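PDB 3LD2: putative acetyltransferase from Streptococcus mutans, which binds coenzyme A and probably transfers an acyl group from an acyl-coenzyme A to an acceptor, as a member of the GNAT acetyltransferase family. Local coordinates for residues E50-T55 against V93-Y98. Residues are numbered along the deposited sequence; the frame is centred on the assembly and turned at random.
Sequences ELENKT and VGVLDY
The peptide plane joining Val93 to Gly94 takes the CD2 methyl of Leu51 over one face, 3.9 Å from Gly94 N; Val93 CB points away from the helix. The other flat group, the Glu52 carboxylate, meets the strand through a single oxygen, OE1 lying 4.2 Å from Val95 CG1, while OE2 makes a weak hydrogen bond to Trp56 NE1. Leu51 reaches the peptide because CG stands anti to the backbone N (chi1 163°), and its CD2 also touches Val95 CG1 at 4.2 Å. That one valine methyl thus serves both helix residues, with the Glu52 and Val95 side chains crossing at about a right angle. In the GNAT fold this is a helix lying across the central sheet: segment 50-55, on helix 45-55, runs at 91° to segment 93-98 of strand 92-100, and helix 126-138 packs against Val93 and Leu96. Val93 and Gly94 form a classic beta bulge opposite Ala86. No hydrogen bond links the two segments, so the join is van der Waals contact in a buried setting. Within the helix, Thr55 OG1 donates to Leu51 O, tilted 33° from the carbonyl plane; Thr55 also touches the bound coenzyme A and Ala116 of strand 110-117.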
loop_
_atom_site.group_PDB
_atom_site.type_symbol
_atom_site.label_atom_id
_atom_site.label_comp_id
_atom_site.label_asym_id
_atom_site.label_seq_id
_atom_site.Cartn_x
_atom_site.Cartn_y
_atom_site.Cartn_z
ATOM N N GLU A 50 1.927 12.101 8.775
ATOM C CA GLU A 50 0.682 12.384 9.481
ATOM C C GLU A 50 -0.466 11.540 8.979
ATOM O O GLU A 50 -1.230 10.989 9.760
ATOM C CB GLU A 50 0.295 13.853 9.319
ATOM C CG GLU A 50 0.813 14.764 10.425
ATOM C CD GLU A 50 0.192 14.467 11.805
ATOM O OE1 GLU A 50 0.952 13.996 12.682
ATOM O OE2 GLU A 50 -1.032 14.704 12.013
ATOM N N LEU A 51 -0.598 11.460 7.662
ATOM C CA LEU A 51 -1.677 10.705 7.060
ATOM C C LEU A 51 -1.580 9.223 7.414
ATOM O O LEU A 51 -2.582 8.580 7.721
ATOM C CB LEU A 51 -1.671 10.886 5.543
ATOM C CG LEU A 51 -2.475 9.860 4.736
ATOM C CD1 LEU A 51 -3.893 9.705 5.285
ATOM C CD2 LEU A 51 -2.537 10.281 3.317
ATOM N N GLU A 52 -0.374 8.676 7.366
ATOM C CA GLU A 52 -0.221 7.249 7.552
ATOM C C GLU A 52 -0.523 6.915 8.981
ATOM O O GLU A 52 -1.144 5.887 9.277
ATOM C CB GLU A 52 1.184 6.793 7.195
ATOM C CG GLU A 52 1.242 6.223 5.805
ATOM C CD GLU A 52 2.621 5.787 5.422
ATOM O OE1 GLU A 52 3.121 6.359 4.445
ATOM O OE2 GLU A 52 3.217 4.903 6.099
ATOM N N ASN A 53 -0.075 7.796 9.866
ATOM C CA ASN A 53 -0.198 7.535 11.279
ATOM C C ASN A 53 -1.645 7.736 11.752
ATOM O O ASN A 53 -2.009 7.289 12.837
ATOM C CB ASN A 53 0.794 8.371 12.082
ATOM C CG ASN A 53 2.213 7.795 12.066
ATOM O OD1 ASN A 53 2.424 6.626 11.746
ATOM N ND2 ASN A 53 3.188 8.616 12.431
ATOM N N LYS A 54 -2.473 8.382 10.938
ATOM C CA LYS A 54 -3.897 8.471 11.260
ATOM C C LYS A 54 -4.594 7.263 10.680
ATOM O O LYS A 54 -5.714 6.942 11.069
ATOM C CB LYS A 54 -4.558 9.746 10.688
ATOM C CG LYS A 54 -4.091 11.072 11.301
ATOM C CD LYS A 54 -4.381 12.260 10.376
ATOM C CE LYS A 54 -3.711 13.544 10.889
ATOM N NZ LYS A 54 -4.375 14.776 10.366
ATOM N N THR A 55 -3.927 6.608 9.734
ATOM C CA THR A 55 -4.519 5.509 8.975
ATOM C C THR A 55 -4.268 4.097 9.538
ATOM O O THR A 55 -5.121 3.220 9.413
ATOM C CB THR A 55 -4.033 5.525 7.519
ATOM O OG1 THR A 55 -4.215 6.832 6.963
ATOM C CG2 THR A 55 -4.796 4.508 6.688
ATOM N N VAL A 93 -3.983 13.568 0.168
ATOM C CA VAL A 93 -5.154 12.813 0.628
ATOM C C VAL A 93 -5.035 11.312 0.377
ATOM O O VAL A 93 -5.930 10.543 0.734
ATOM C CB VAL A 93 -6.474 13.297 -0.037
ATOM C CG1 VAL A 93 -6.882 14.650 0.515
ATOM C CG2 VAL A 93 -6.355 13.295 -1.570
ATOM N N GLY A 94 -3.936 10.908 -0.249
ATOM C CA GLY A 94 -3.656 9.509 -0.506
ATOM C C GLY A 94 -2.181 9.261 -0.792
ATOM O O GLY A 94 -1.471 10.150 -1.285
ATOM N N VAL A 95 -1.707 8.059 -0.477
ATOM C CA VAL A 95 -0.323 7.708 -0.768
ATOM C C VAL A 95 -0.139 6.218 -1.084
ATOM O O VAL A 95 -0.748 5.350 -0.450
ATOM C CB VAL A 95 0.628 8.143 0.367
ATOM C CG1 VAL A 95 0.216 7.504 1.693
ATOM C CG2 VAL A 95 2.075 7.808 -0.000
ATOM N N LEU A 96 0.691 5.934 -2.085
ATOM C CA LEU A 96 1.013 4.573 -2.457
ATOM C C LEU A 96 2.523 4.463 -2.647
ATOM O O LEU A 96 3.106 5.177 -3.474
ATOM C CB LEU A 96 0.272 4.155 -3.732
ATOM C CG LEU A 96 0.511 2.687 -4.175
ATOM C CD1 LEU A 96 -0.610 2.107 -5.035
ATOM C CD2 LEU A 96 1.863 2.493 -4.892
ATOM N N ASP A 97 3.159 3.588 -1.869
ATOM C CA ASP A 97 4.579 3.296 -2.054
ATOM C C ASP A 97 4.749 1.876 -2.572
ATOM O O ASP A 97 3.978 0.983 -2.221
ATOM C CB ASP A 97 5.344 3.450 -0.754
ATOM C CG ASP A 97 5.029 2.353 0.234
ATOM O OD1 ASP A 97 3.866 2.279 0.665
ATOM O OD2 ASP A 97 5.934 1.566 0.588
ATOM N N TYR A 98 5.744 1.670 -3.428
ATOM C CA TYR A 98 6.004 0.341 -3.976
ATOM C C TYR A 98 7.475 0.051 -4.099
ATOM O O TYR A 98 8.305 0.950 -4.130
ATOM C CB TYR A 98 5.299 0.124 -5.318
ATOM C CG TYR A 98 5.746 1.008 -6.452
ATOM C CD1 TYR A 98 6.764 0.601 -7.306
ATOM C CD2 TYR A 98 5.134 2.237 -6.693
ATOM C CE1 TYR A 98 7.178 1.392 -8.368
ATOM C CE2 TYR A 98 5.537 3.049 -7.749
ATOM C CZ TYR A 98 6.573 2.625 -8.585
ATOM O OH TYR A 98 7.003 3.404 -9.652
#